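PDB 4HD1: squalene synthase HpnC from Alicyclobacillus acidocaldarius subsp. acidocaldarius, which probably joins isoprenoid diphosphates in the manner of the squalene/phytoene synthase family, as a transferase of the all-helical terpene synthase class. Local coordinates for residues R77-A81 and G82-T86; F94-T98 and C99-M103; I183-R187 and A188-Q192; R228-E231 and S232-P236; E250-L253 and A254-R258. All blocks are in the same frame, centred on the assembly; numbering follows the deposited sequence. Where two conformers were deposited one is given.

Contact 1 of 5, residues R77-A81 and G82-T86; sequences RRAFA and GEATT
R78 lies across E83 where helix 65-81 gives way to the loop that follows. From CB outward, its atoms meet the loop in turn. R78 CB rests 3.6 Å from the carbonyl O of E83. R78 CG packs against E83 CG at 3.8 Å, and CD of R78 again lies near E83 O. The chain then bends at chi3 (-97°), and this carries the guanidinium past the glutamate to T85, where R78 NH1 stands 3.1 Å from T85 OG1, at an angle too poor for a hydrogen bond. The R78 and E83 side chains cross at about a right angle, and their charged ends stay apart, R78 NE being 5.9 Å from E83 OE2. E83 instead turns its carboxylate over A81, with OE2 3.6 Å from the A81 CB. Beneath these side chains the backbone closes the turn: E83 N donates to R78 O at 2.9 Å, nearly straight at 165°. G82, with positive phi, makes the reversal at a place where a CB would come close to A81 O. On the inner side A79 and A84 both pack on F89 of helix 87-99, and Q93 of that helix accepts from A84 N, so the turn is seated against the next helix.

Contact 2 of 5, residues F94-T98 and C99-M103; sequences FTIAT and CNLPM
T95 and I96 hand their carbonyls to the residues that end helix 87-99. C99 N donates to T95 O at 3.0 Å, the last regular helical bond here. L101 N reaches I96 O at 3.0 Å, lying in the carbonyl plane on a lone pair, while N100 N makes a weak bond to A97 O. With the positive phi of N100, this is a Schellman motif. A97 O has a second partner, a water that donates to it at 2.9 Å and also to N100 OD1, tying the exposed asparagine back to the helix. F94 O likewise takes two donors, T98 N and T98 OG1; the hydroxyl approaches from above the carbonyl plane at 2.7 Å and also sits over the centre of the F94 ring. T95 OG1 is satisfied by H43 and S46, and its CG2, anti to the backbone N (OG1 chi1 -68°), is left to meet L101 CD1 at 3.8 Å. L101 and I96 both reach F106 of helix 104-118, I96 also touches F80 of helix 65-81, and T95 and F94 face F15 of helix 12-25.

Contact 3 of 5, residues I183-R187 and A188-Q192; sequences IYVPR and ADLEQ
V185 and L190 form the close apolar part of this helix start: CG1 of V185, anti to the backbone N (chi1 -173°), lies 3.8 Å from both CG and CD1 of L190, the two side chains crossing at about a right angle. Beside them the P186 ring packs on the D189 carboxylate, CG to OD2 3.4 Å. D189 OD2 also forms a salt bridge with R219 of helix 207-227 and lies close to E216, so R219 is likely to ease the repulsion between D189 and E216. P186, the N-cap residue, accepts from L190 N through its O at 3.3 Å, and R187 O from E191 N at 3.1 Å. An alanine in place of L190 would probably leave V185 CG1 without its partner and open a gap toward L197 of helix 197-201. The outer side is looser. E191 folds its CG to 3.4 Å from R187 O, while R187 NH2, in the conformer given, is hydrogen-bonded to T121 OG1. The D189 charge thus appears to serve the join to helix 207-227, and the turn itself relies on backbone bonds and aliphatic packing.

Contact 4 of 5, residues R228-E231 and S232-P236; sequences RRLE and SLVPP
L230 and V234 supply the apolar side of this turn, CD1 of the leucine meeting CG1 of the valine at 3.8 Å with the side chains at about a right angle. The leucine CG is anti to its own N (chi1 -175°), which swings CD1 forward to the valine; L230 also packs on L157 of helix 152-172. V234 CG2 and L233 CB each lie 3.6 Å from L230 O, and L233 CG is equally near R229 O, so aliphatic groups lie against both carbonyl oxygens. Backbone hydrogen bonds come next. S232 N donates to R229 O at 3.1 Å and L233 N to L230 O at 2.9 Å, both from well above the carbonyl plane, as suits i to i+3 pairs. A water adds a polar link on the outside: it donates to R228 O and is also hydrogen-bonded to S232 OG at 2.8 Å. Charged side chains make the third group. R229 lays one face of its guanidinium over S232 CB, NH1 to CB 3.9 Å, without a hydrogen bond to the serine. E231 sends its carboxylate to a salt bridge with R246 of helix 236-257. The successive i to i+3 bonds mark a 3-10 turn, which here leads out of helix 207-227 and into the link to helix 236-257, with P235 at the N-cap of the latter.

Contact 5 of 5, residues E250-L253 and A254-R258; sequences EAIL and AAIRR
The last turns of the alpha-helix 236-257 carry this contact, in the all-helical fold of the squalene/phytoene synthase family, with side chains one turn apart lying against each other. Four i to i+4 backbone bonds run through it, from A254 N to E250 O at 2.9 Å through to R257 N to L253 O at 3.0 Å. On the side toward helix 152-172, I252 CG2, anti to the backbone N (CG1 chi1 -71°), meets I256 CD1 at 4.1 Å; I252 faces that helix, and I256 reaches both it and V217 of helix 207-227. R257 runs extended from CG to NE alongside L253, one face of its guanidinium turned to L253 O, while NH2 is hydrogen-bonded to Q221, the residue that also holds E250 OE2. A leucine in place of R257 would probably leave Q221 OE1 without its donor and L253 without the flat group laid against it. The arginine's aliphatic stem is closer still: its CG lies 3.3 Å from L253 O.

In the fold
All five contacts are local, near helix ends in a single all-helical chain. Contacts 1 and 4 are at the surface, and contacts 2, 3 and 5 are partly buried. Contact 1 packs on helix 87-99, whose end is contact 2, and the two touch directly, F80 packing on I96 and M103, with centres about 12 Å apart. Contact 4 leads into helix 236-257 and contact 5 lies near its end; R246 stands near both. Contact 3 sits opposite contacts 1 and 2 across the chain's centre; helix 207-227 borders it and contact 5. Helix ends at contacts 1 and 2 use positive phi, contact 4 a 3-10 turn, contact 3 a proline N-cap, while contact 5 keeps regular alpha-helical bonding.

Contact 1 of 5, residues R77-A81 and G82-T86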
loop_
_atom_site.group_PDB
_atom_site.type_symbol
_atom_site.label_atom_id
_atom_site.label_comp_id
_atom_site.label_asym_id
_atom_site.label_seq_id
_atom_site.Cartn_x
_atom_site.Cartn_y
_atom_site.Cartn_z
ATOM N N ARG A 77 -16.975 -8.627 5.397
ATOM C CA ARG A 77 -17.943 -8.374 6.470
ATOM C C ARG A 77 -18.327 -9.653 7.222
ATOM O O ARG A 77 -18.512 -9.627 8.438
ATOM C CB ARG A 77 -19.194 -7.663 5.947
ATOM C CG ARG A 77 -18.905 -6.402 5.147
ATOM C CD ARG A 77 -20.163 -5.585 4.916
ATOM N NE ARG A 77 -20.149 -4.375 5.729
ATOM C CZ ARG A 77 -19.765 -3.182 5.288
ATOM N NH1 ARG A 77 -19.376 -3.023 4.027
ATOM N NH2 ARG A 77 -19.777 -2.142 6.111
ATOM N N ARG A 78 -18.431 -10.762 6.493
ATOM C CA ARG A 78 -18.682 -12.066 7.105
ATOM C C ARG A 78 -17.539 -12.472 8.033
ATOM O O ARG A 78 -17.768 -13.087 9.080
ATOM C CB ARG A 78 -18.922 -13.138 6.039
ATOM C CG ARG A 78 -20.377 -13.269 5.626
ATOM C CD ARG A 78 -20.613 -14.470 4.723
ATOM N NE ARG A 78 -20.621 -14.088 3.311
ATOM C CZ ARG A 78 -19.665 -14.380 2.433
ATOM N NH1 ARG A 78 -18.594 -15.081 2.796
ATOM N NH2 ARG A 78 -19.786 -13.973 1.176
ATOM N N ALA A 79 -16.314 -12.114 7.652
ATOM C CA ALA A 79 -15.138 -12.410 8.463
ATOM C C ALA A 79 -15.113 -11.606 9.768
ATOM O O ALA A 79 -14.510 -12.034 10.746
ATOM C CB ALA A 79 -13.867 -12.190 7.662
ATOM N N PHE A 80 -15.777 -10.453 9.776
ATOM C CA PHE A 80 -15.971 -9.665 10.996
ATOM C C PHE A 80 -17.169 -10.127 11.816
ATOM O O PHE A 80 -17.300 -9.767 12.987
ATOM C CB PHE A 80 -16.133 -8.188 10.659
ATOM C CG PHE A 80 -14.837 -7.448 10.573
ATOM C CD1 PHE A 80 -14.396 -6.672 11.640
ATOM C CD2 PHE A 80 -14.044 -7.538 9.434
ATOM C CE1 PHE A 80 -13.190 -5.990 11.566
ATOM C CE2 PHE A 80 -12.838 -6.864 9.357
ATOM C CZ PHE A 80 -12.408 -6.091 10.425
ATOM N N ALA A 81 -18.048 -10.908 11.193
ATOM C CA ALA A 81 -19.225 -11.443 11.868
ATOM C C ALA A 81 -18.969 -12.850 12.412
ATOM O O ALA A 81 -19.813 -13.414 13.105
ATOM C CB ALA A 81 -20.422 -11.435 10.928
ATOM N N GLY A 82 -17.799 -13.406 12.105
ATOM C CA GLY A 82 -17.443 -14.751 12.551
ATOM C C GLY A 82 -18.078 -15.845 11.711
ATOM O O GLY A 82 -18.372 -16.927 12.212
ATOM N N GLU A 83 -18.272 -15.568 10.424
ATOM C CA GLU A 83 -18.905 -16.518 9.512
ATOM C C GLU A 83 -18.228 -16.558 8.136
ATOM O O GLU A 83 -18.894 -16.625 7.099
ATOM C CB GLU A 83 -20.404 -16.218 9.392
ATOM C CG GLU A 83 -20.724 -14.753 9.127
ATOM C CD GLU A 83 -22.167 -14.390 9.424
ATOM O OE1 GLU A 83 -22.815 -15.099 10.225
ATOM O OE2 GLU A 83 -22.649 -13.384 8.857
ATOM N N ALA A 84 -16.897 -16.528 8.141
ATOM C CA ALA A 84 -16.102 -16.654 6.919
ATOM C C ALA A 84 -16.333 -18.015 6.268
ATOM O O ALA A 84 -16.720 -18.965 6.943
ATOM C CB ALA A 84 -14.628 -16.455 7.224
ATOM N N THR A 85 -16.096 -18.102 4.960
ATOM C CA THR A 85 -16.351 -19.339 4.209
ATOM C C THR A 85 -15.155 -19.824 3.369
ATOM O O THR A 85 -15.165 -20.937 2.854
ATOM C CB THR A 85 -17.624 -19.222 3.333
ATOM O OG1 THR A 85 -17.572 -18.022 2.552
ATOM C CG2 THR A 85 -18.884 -19.189 4.204
ATOM N N THR A 86 -14.132 -18.981 3.249
ATOM C CA THR A 86 -12.905 -19.285 2.505
ATOM C C THR A 86 -11.829 -19.722 3.499
ATOM O O THR A 86 -11.899 -19.354 4.674
ATOM C CB THR A 86 -12.422 -18.018 1.757
ATOM O OG1 THR A 86 -13.492 -17.518 0.951
ATOM C CG2 THR A 86 -11.194 -18.279 0.854
#

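Contact 2 of 5, residues F94-T98 and C99-M103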
loop_
_atom_site.group_PDB
_atom_site.type_symbol
_atom_site.label_atom_id
_atom_site.label_comp_id
_atom_site.label_asym_id
_atom_site.label_seq_id
_atom_site.Cartn_x
_atom_site.Cartn_y
_atom_site.Cartn_z
ATOM N N PHE A 94 -9.660 -15.078 12.261
ATOM C CA PHE A 94 -8.880 -15.284 13.469
ATOM C C PHE A 94 -7.986 -14.075 13.738
ATOM O O PHE A 94 -7.971 -13.551 14.856
ATOM C CB PHE A 94 -8.044 -16.557 13.369
ATOM C CG PHE A 94 -7.245 -16.846 14.604
ATOM C CD1 PHE A 94 -7.882 -17.264 15.780
ATOM C CD2 PHE A 94 -5.863 -16.694 14.606
ATOM C CE1 PHE A 94 -7.150 -17.530 16.933
ATOM C CE2 PHE A 94 -5.126 -16.963 15.755
ATOM C CZ PHE A 94 -5.769 -17.377 16.920
ATOM N N THR A 95 -7.265 -13.637 12.706
ATOM C CA THR A 95 -6.419 -12.445 12.778
ATOM C C THR A 95 -7.192 -11.194 13.229
ATOM O O THR A 95 -6.760 -10.516 14.161
ATOM C CB THR A 95 -5.685 -12.198 11.443
ATOM O OG1 THR A 95 -4.727 -13.246 11.228
ATOM C CG2 THR A 95 -4.971 -10.857 11.454
ATOM N N ILE A 96 -8.325 -10.903 12.583
ATOM C CA ILE A 96 -9.182 -9.783 12.988
ATOM C C ILE A 96 -9.381 -9.812 14.501
ATOM O O ILE A 96 -9.133 -8.819 15.185
ATOM C CB ILE A 96 -10.600 -9.822 12.347
ATOM C CG1 ILE A 96 -10.577 -9.895 10.806
ATOM C CG2 ILE A 96 -11.462 -8.670 12.860
ATOM C CD1 ILE A 96 -9.826 -8.792 10.115
ATOM N N ALA A 97 -9.826 -10.959 15.012
ATOM C CA ALA A 97 -10.202 -11.091 16.416
ATOM C C ALA A 97 -9.000 -11.022 17.361
ATOM O O ALA A 97 -9.037 -10.300 18.350
ATOM C CB ALA A 97 -10.997 -12.373 16.636
ATOM N N THR A 98 -7.941 -11.761 17.033
ATOM C CA THR A 98 -6.740 -11.847 17.859
ATOM C C THR A 98 -6.031 -10.498 17.995
ATOM O O THR A 98 -5.547 -10.162 19.068
ATOM C CB THR A 98 -5.760 -12.896 17.292
ATOM O OG1 THR A 98 -6.470 -14.110 17.038
ATOM C CG2 THR A 98 -4.630 -13.189 18.271
ATOM N N CYS A 99 -5.978 -9.732 16.908
ATOM C CA CYS A 99 -5.270 -8.451 16.904
ATOM C C CYS A 99 -6.204 -7.264 17.101
ATOM O O CYS A 99 -5.762 -6.118 17.095
ATOM C CB CYS A 99 -4.478 -8.281 15.607
ATOM S SG CYS A 99 -3.278 -9.594 15.316
ATOM N N ASN A 100 -7.491 -7.553 17.286
ATOM C CA ASN A 100 -8.529 -6.526 17.395
ATOM C C ASN A 100 -8.452 -5.464 16.287
ATOM O O ASN A 100 -8.404 -4.269 16.564
ATOM C CB ASN A 100 -8.520 -5.879 18.790
ATOM C CG ASN A 100 -9.805 -5.126 19.093
ATOM O OD1 ASN A 100 -10.906 -5.606 18.813
ATOM N ND2 ASN A 100 -9.670 -3.936 19.664
ATOM N N LEU A 101 -8.433 -5.909 15.035
ATOM C CA LEU A 101 -8.306 -4.992 13.896
ATOM C C LEU A 101 -9.642 -4.332 13.535
ATOM O O LEU A 101 -10.674 -4.995 13.527
ATOM C CB LEU A 101 -7.725 -5.713 12.672
ATOM C CG LEU A 101 -6.369 -6.417 12.818
ATOM C CD1 LEU A 101 -6.017 -7.154 11.537
ATOM C CD2 LEU A 101 -5.262 -5.449 13.201
ATOM N N PRO A 102 -9.625 -3.018 13.249
ATOM C CA PRO A 102 -10.848 -2.341 12.810
ATOM C C PRO A 102 -11.188 -2.675 11.354
ATOM O O PRO A 102 -10.308 -3.100 10.600
ATOM C CB PRO A 102 -10.486 -0.856 12.946
ATOM C CG PRO A 102 -9.016 -0.825 12.720
ATOM C CD PRO A 102 -8.490 -2.082 13.356
HETATM N N MSE A 103 -12.445 -2.472 10.969
HETATM C CA MSE A 103 -12.910 -2.810 9.625
HETATM C C MSE A 103 -12.517 -1.790 8.548
HETATM O O MSE A 103 -12.260 -2.163 7.404
HETATM C CB MSE A 103 -14.421 -2.986 9.627
HETATM C CG MSE A 103 -14.920 -4.018 8.646
HETATM SE SE MSE A 103 -16.848 -3.878 8.447
HETATM C CE MSE A 103 -17.324 -5.754 8.537
HETATM O O HOH W 1 -11.283 -8.634 19.248
#

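Contact 3 of 5, residues I183-R187 and A188-Q192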
loop_
_atom_site.group_PDB
_atom_site.type_symbol
_atom_site.label_atom_id
_atom_site.label_comp_id
_atom_site.label_asym_id
_atom_site.label_seq_id
_atom_site.Cartn_x
_atom_site.Cartn_y
_atom_site.Cartn_z
ATOM N N ILE A 183 -1.769 8.310 -15.546
ATOM C CA ILE A 183 -0.786 9.284 -15.097
ATOM C C ILE A 183 -1.168 9.771 -13.701
ATOM O O ILE A 183 -2.284 10.257 -13.483
ATOM C CB ILE A 183 -0.651 10.477 -16.066
ATOM C CG1 ILE A 183 -0.372 9.978 -17.496
ATOM C CG2 ILE A 183 0.440 11.433 -15.580
ATOM C CD1 ILE A 183 -0.524 11.031 -18.577
ATOM N N TYR A 184 -0.230 9.627 -12.767
ATOM C CA TYR A 184 -0.436 10.001 -11.370
ATOM C C TYR A 184 0.120 11.382 -11.034
ATOM O O TYR A 184 -0.245 11.964 -10.006
ATOM C CB TYR A 184 0.153 8.934 -10.436
ATOM C CG TYR A 184 -0.608 7.631 -10.485
ATOM C CD1 TYR A 184 -1.803 7.474 -9.780
ATOM C CD2 TYR A 184 -0.152 6.561 -11.252
ATOM C CE1 TYR A 184 -2.523 6.287 -9.831
ATOM C CE2 TYR A 184 -0.861 5.364 -11.306
ATOM C CZ TYR A 184 -2.045 5.231 -10.591
ATOM O OH TYR A 184 -2.756 4.051 -10.638
ATOM N N VAL A 185 0.997 11.904 -11.893
ATOM C CA VAL A 185 1.532 13.253 -11.704
ATOM C C VAL A 185 0.366 14.235 -11.761
ATOM O O VAL A 185 -0.372 14.235 -12.737
ATOM C CB VAL A 185 2.587 13.623 -12.768
ATOM C CG1 VAL A 185 3.237 14.947 -12.421
ATOM C CG2 VAL A 185 3.652 12.546 -12.868
ATOM N N PRO A 186 0.167 15.042 -10.702
ATOM C CA PRO A 186 -0.974 15.965 -10.687
ATOM C C PRO A 186 -0.918 16.997 -11.817
ATOM O O PRO A 186 0.162 17.520 -12.131
ATOM C CB PRO A 186 -0.861 16.642 -9.318
ATOM C CG PRO A 186 -0.104 15.666 -8.481
ATOM C CD PRO A 186 0.890 15.049 -9.418
ATOM N N ARG A 187 -2.083 17.284 -12.399
ATOM C CA ARG A 187 -2.217 18.198 -13.536
ATOM C C ARG A 187 -1.787 19.628 -13.189
ATOM O O ARG A 187 -1.112 20.284 -13.983
ATOM C CB ARG A 187 -3.660 18.180 -14.072
ATOM C CG ARG A 187 -3.777 18.380 -15.583
ATOM C CD ARG A 187 -5.219 18.600 -16.044
ATOM N NE ARG A 187 -5.796 17.432 -16.708
ATOM C CZ ARG A 187 -6.274 16.366 -16.070
ATOM N NH1 ARG A 187 -6.242 16.313 -14.746
ATOM N NH2 ARG A 187 -6.779 15.353 -16.759
ATOM N N ALA A 188 -2.169 20.094 -11.999
ATOM C CA ALA A 188 -1.846 21.446 -11.530
ATOM C C ALA A 188 -0.362 21.641 -11.229
ATOM O O ALA A 188 0.179 22.721 -11.454
ATOM C CB ALA A 188 -2.694 21.807 -10.319
ATOM N N ASP A 189 0.293 20.592 -10.733
ATOM C CA ASP A 189 1.727 20.650 -10.438
ATOM C C ASP A 189 2.572 20.678 -11.711
ATOM O O ASP A 189 3.679 21.221 -11.711
ATOM C CB ASP A 189 2.160 19.487 -9.538
ATOM C CG ASP A 189 1.447 19.482 -8.194
ATOM O OD1 ASP A 189 0.767 20.471 -7.856
ATOM O OD2 ASP A 189 1.563 18.476 -7.469
ATOM N N LEU A 190 2.050 20.095 -12.790
ATOM C CA LEU A 190 2.699 20.189 -14.096
ATOM C C LEU A 190 2.513 21.575 -14.692
ATOM O O LEU A 190 3.461 22.158 -15.222
ATOM C CB LEU A 190 2.169 19.126 -15.054
ATOM C CG LEU A 190 2.783 17.735 -14.891
ATOM C CD1 LEU A 190 1.928 16.685 -15.591
ATOM C CD2 LEU A 190 4.221 17.701 -15.397
ATOM N N GLU A 191 1.294 22.099 -14.589
ATOM C CA GLU A 191 0.959 23.424 -15.114
ATOM C C GLU A 191 1.633 24.550 -14.336
ATOM O O GLU A 191 1.934 25.600 -14.907
ATOM C CB GLU A 191 -0.553 23.632 -15.145
ATOM C CG GLU A 191 -1.253 22.817 -16.218
ATOM C CD GLU A 191 -2.760 22.770 -16.040
ATOM O OE1 GLU A 191 -3.236 22.902 -14.889
ATOM O OE2 GLU A 191 -3.469 22.589 -17.058
ATOM N N GLN A 192 1.877 24.323 -13.045
ATOM C CA GLN A 192 2.579 25.291 -12.206
ATOM C C GLN A 192 3.952 25.628 -12.784
ATOM O O GLN A 192 4.432 26.748 -12.632
ATOM C CB GLN A 192 2.728 24.769 -10.779
ATOM C CG GLN A 192 3.211 25.815 -9.787
ATOM C CD GLN A 192 4.122 25.235 -8.725
ATOM O OE1 GLN A 192 3.797 24.234 -8.086
ATOM N NE2 GLN A 192 5.272 25.867 -8.527
#

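Contact 4 of 5, residues R228-E231 and S232-P236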
loop_
_atom_site.group_PDB
_atom_site.type_symbol
_atom_site.label_atom_id
_atom_site.label_comp_id
_atom_site.label_asym_id
_atom_site.label_seq_id
_atom_site.Cartn_x
_atom_site.Cartn_y
_atom_site.Cartn_z
ATOM N N ARG A 228 9.131 9.271 10.114
ATOM C CA ARG A 228 10.267 8.850 10.937
ATOM C C ARG A 228 9.984 8.799 12.440
ATOM O O ARG A 228 10.501 7.937 13.142
ATOM C CB ARG A 228 11.403 9.837 10.699
ATOM C CG ARG A 228 12.790 9.245 10.689
ATOM C CD ARG A 228 13.785 10.381 10.724
ATOM N NE ARG A 228 15.111 9.994 10.261
ATOM C CZ ARG A 228 15.994 9.300 10.978
ATOM N NH1 ARG A 228 17.180 9.014 10.458
ATOM N NH2 ARG A 228 15.695 8.880 12.205
ATOM N N ARG A 229 9.175 9.734 12.929
ATOM C CA ARG A 229 8.877 9.832 14.358
ATOM C C ARG A 229 8.241 8.556 14.925
ATOM O O ARG A 229 8.447 8.224 16.089
ATOM C CB ARG A 229 8.007 11.069 14.644
ATOM C CG ARG A 229 7.665 11.307 16.113
ATOM C CD ARG A 229 8.880 11.677 16.950
ATOM N NE ARG A 229 8.574 11.600 18.379
ATOM C CZ ARG A 229 9.475 11.397 19.336
ATOM N NH1 ARG A 229 10.758 11.246 19.021
ATOM N NH2 ARG A 229 9.094 11.334 20.609
ATOM N N LEU A 230 7.487 7.843 14.091
ATOM C CA LEU A 230 6.838 6.588 14.485
ATOM C C LEU A 230 7.854 5.531 14.971
ATOM O O LEU A 230 7.571 4.728 15.880
ATOM C CB LEU A 230 5.982 6.049 13.329
ATOM C CG LEU A 230 5.129 4.799 13.565
ATOM C CD1 LEU A 230 4.206 4.962 14.770
ATOM C CD2 LEU A 230 4.337 4.398 12.319
ATOM N N GLU A 231 9.045 5.556 14.382
ATOM C CA GLU A 231 10.116 4.642 14.784
ATOM C C GLU A 231 10.475 4.717 16.274
ATOM O O GLU A 231 11.019 3.759 16.816
ATOM C CB GLU A 231 11.358 4.844 13.911
ATOM C CG GLU A 231 11.128 4.432 12.463
ATOM C CD GLU A 231 12.146 5.009 11.494
ATOM O OE1 GLU A 231 13.280 5.350 11.914
ATOM O OE2 GLU A 231 11.805 5.116 10.294
ATOM N N SER A 232 10.164 5.829 16.941
ATOM C CA SER A 232 10.448 5.952 18.374
ATOM C C SER A 232 9.273 5.550 19.267
ATOM O O SER A 232 9.366 5.657 20.493
ATOM C CB SER A 232 10.870 7.383 18.720
ATOM O OG SER A 232 11.885 7.837 17.849
ATOM N N LEU A 233 8.175 5.099 18.662
ATOM C CA LEU A 233 6.918 4.909 19.393
ATOM C C LEU A 233 6.375 3.481 19.320
ATOM O O LEU A 233 5.230 3.219 19.721
ATOM C CB LEU A 233 5.858 5.895 18.877
ATOM C CG LEU A 233 6.220 7.384 18.765
ATOM C CD1 LEU A 233 5.046 8.181 18.209
ATOM C CD2 LEU A 233 6.645 7.951 20.112
ATOM N N VAL A 234 7.193 2.559 18.811
ATOM C CA VAL A 234 6.753 1.182 18.566
ATOM C C VAL A 234 7.795 0.176 19.066
ATOM O O VAL A 234 8.937 0.567 19.315
ATOM C CB VAL A 234 6.435 0.948 17.067
ATOM C CG1 VAL A 234 5.288 1.842 16.622
ATOM C CG2 VAL A 234 7.662 1.184 16.192
ATOM N N PRO A 235 7.413 -1.116 19.220
ATOM C CA PRO A 235 8.419 -2.126 19.589
ATOM C C PRO A 235 9.597 -2.118 18.598
ATOM O O PRO A 235 9.387 -1.837 17.412
ATOM C CB PRO A 235 7.638 -3.442 19.504
ATOM C CG PRO A 235 6.218 -3.056 19.755
ATOM C CD PRO A 235 6.063 -1.705 19.116
ATOM N N PRO A 236 10.829 -2.391 19.080
ATOM C CA PRO A 236 12.032 -2.301 18.219
ATOM C C PRO A 236 11.969 -3.133 16.919
ATOM O O PRO A 236 12.502 -2.712 15.889
ATOM C CB PRO A 236 13.183 -2.780 19.127
ATOM C CG PRO A 236 12.625 -2.943 20.501
ATOM C CD PRO A 236 11.157 -2.623 20.502
HETATM O O HOH W 2 12.376 8.280 15.138
#

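Contact 5 of 5, residues E250-L253 and A254-R258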
loop_
_atom_site.group_PDB
_atom_site.type_symbol
_atom_site.label_atom_id
_atom_site.label_comp_id
_atom_site.label_asym_id
_atom_site.label_seq_id
_atom_site.Cartn_x
_atom_site.Cartn_y
_atom_site.Cartn_z
ATOM N N GLU A 250 13.452 6.323 0.580
ATOM C CA GLU A 250 14.413 7.416 0.459
ATOM C C GLU A 250 15.393 7.146 -0.672
ATOM O O GLU A 250 15.766 8.065 -1.410
ATOM C CB GLU A 250 15.169 7.642 1.771
ATOM C CG GLU A 250 14.356 8.353 2.844
ATOM C CD GLU A 250 15.160 8.673 4.096
ATOM O OE1 GLU A 250 16.032 7.860 4.499
ATOM O OE2 GLU A 250 14.913 9.747 4.691
ATOM N N ALA A 251 15.794 5.884 -0.817
ATOM C CA ALA A 251 16.715 5.491 -1.883
ATOM C C ALA A 251 16.081 5.628 -3.261
ATOM O O ALA A 251 16.780 5.890 -4.240
ATOM C CB ALA A 251 17.226 4.078 -1.663
ATOM N N ILE A 252 14.762 5.459 -3.339
ATOM C CA ILE A 252 14.048 5.663 -4.606
ATOM C C ILE A 252 14.108 7.140 -4.997
ATOM O O ILE A 252 14.395 7.472 -6.151
ATOM C CB ILE A 252 12.591 5.142 -4.558
ATOM C CG1 ILE A 252 12.581 3.607 -4.535
ATOM C CG2 ILE A 252 11.782 5.659 -5.751
ATOM C CD1 ILE A 252 11.232 2.977 -4.231
ATOM N N LEU A 253 13.863 8.018 -4.025
ATOM C CA LEU A 253 13.954 9.464 -4.239
ATOM C C LEU A 253 15.360 9.875 -4.664
ATOM O O LEU A 253 15.527 10.687 -5.574
ATOM C CB LEU A 253 13.546 10.231 -2.977
ATOM C CG LEU A 253 12.125 10.042 -2.435
ATOM C CD1 LEU A 253 11.916 10.916 -1.206
ATOM C CD2 LEU A 253 11.058 10.317 -3.489
ATOM N N ALA A 254 16.360 9.294 -4.005
ATOM C CA ALA A 254 17.762 9.602 -4.270
ATOM C C ALA A 254 18.180 9.228 -5.689
ATOM O O ALA A 254 18.944 9.952 -6.318
ATOM C CB ALA A 254 18.660 8.925 -3.239
ATOM N N ALA A 255 17.667 8.110 -6.196
ATOM C CA ALA A 255 17.937 7.695 -7.576
ATOM C C ALA A 255 17.267 8.618 -8.599
ATOM O O ALA A 255 17.814 8.847 -9.681
ATOM C CB ALA A 255 17.509 6.252 -7.800
ATOM N N ILE A 256 16.088 9.137 -8.253
ATOM C CA ILE A 256 15.369 10.094 -9.101
ATOM C C ILE A 256 16.153 11.404 -9.195
ATOM O O ILE A 256 16.333 11.953 -10.285
ATOM C CB ILE A 256 13.922 10.334 -8.597
ATOM C CG1 ILE A 256 13.063 9.084 -8.833
ATOM C CG2 ILE A 256 13.288 11.542 -9.284
ATOM C CD1 ILE A 256 11.786 9.038 -8.021
ATOM N N ARG A 257 16.630 11.880 -8.047
ATOM C CA ARG A 257 17.493 13.060 -7.979
ATOM C C ARG A 257 18.769 12.865 -8.801
ATOM O O ARG A 257 19.187 13.764 -9.531
ATOM C CB ARG A 257 17.851 13.387 -6.525
ATOM C CG ARG A 257 16.659 13.758 -5.663
ATOM C CD ARG A 257 17.088 14.543 -4.440
ATOM N NE ARG A 257 16.018 14.593 -3.449
ATOM C CZ ARG A 257 15.866 13.711 -2.465
ATOM N NH1 ARG A 257 16.723 12.707 -2.333
ATOM N NH2 ARG A 257 14.859 13.835 -1.609
ATOM N N ARG A 258 19.361 11.678 -8.682
ATOM C CA ARG A 258 20.575 11.306 -9.405
ATOM C C ARG A 258 20.287 11.000 -10.883
ATOM O O ARG A 258 21.169 10.548 -11.616
ATOM C CB ARG A 258 21.211 10.089 -8.720
ATOM C CG ARG A 258 22.605 9.707 -9.200
ATOM C CD ARG A 258 22.811 8.199 -9.106
ATOM N NE ARG A 258 22.529 7.688 -7.764
ATOM C CZ ARG A 258 21.677 6.700 -7.487
ATOM N NH1 ARG A 258 20.998 6.090 -8.458
ATOM N NH2 ARG A 258 21.503 6.322 -6.228
#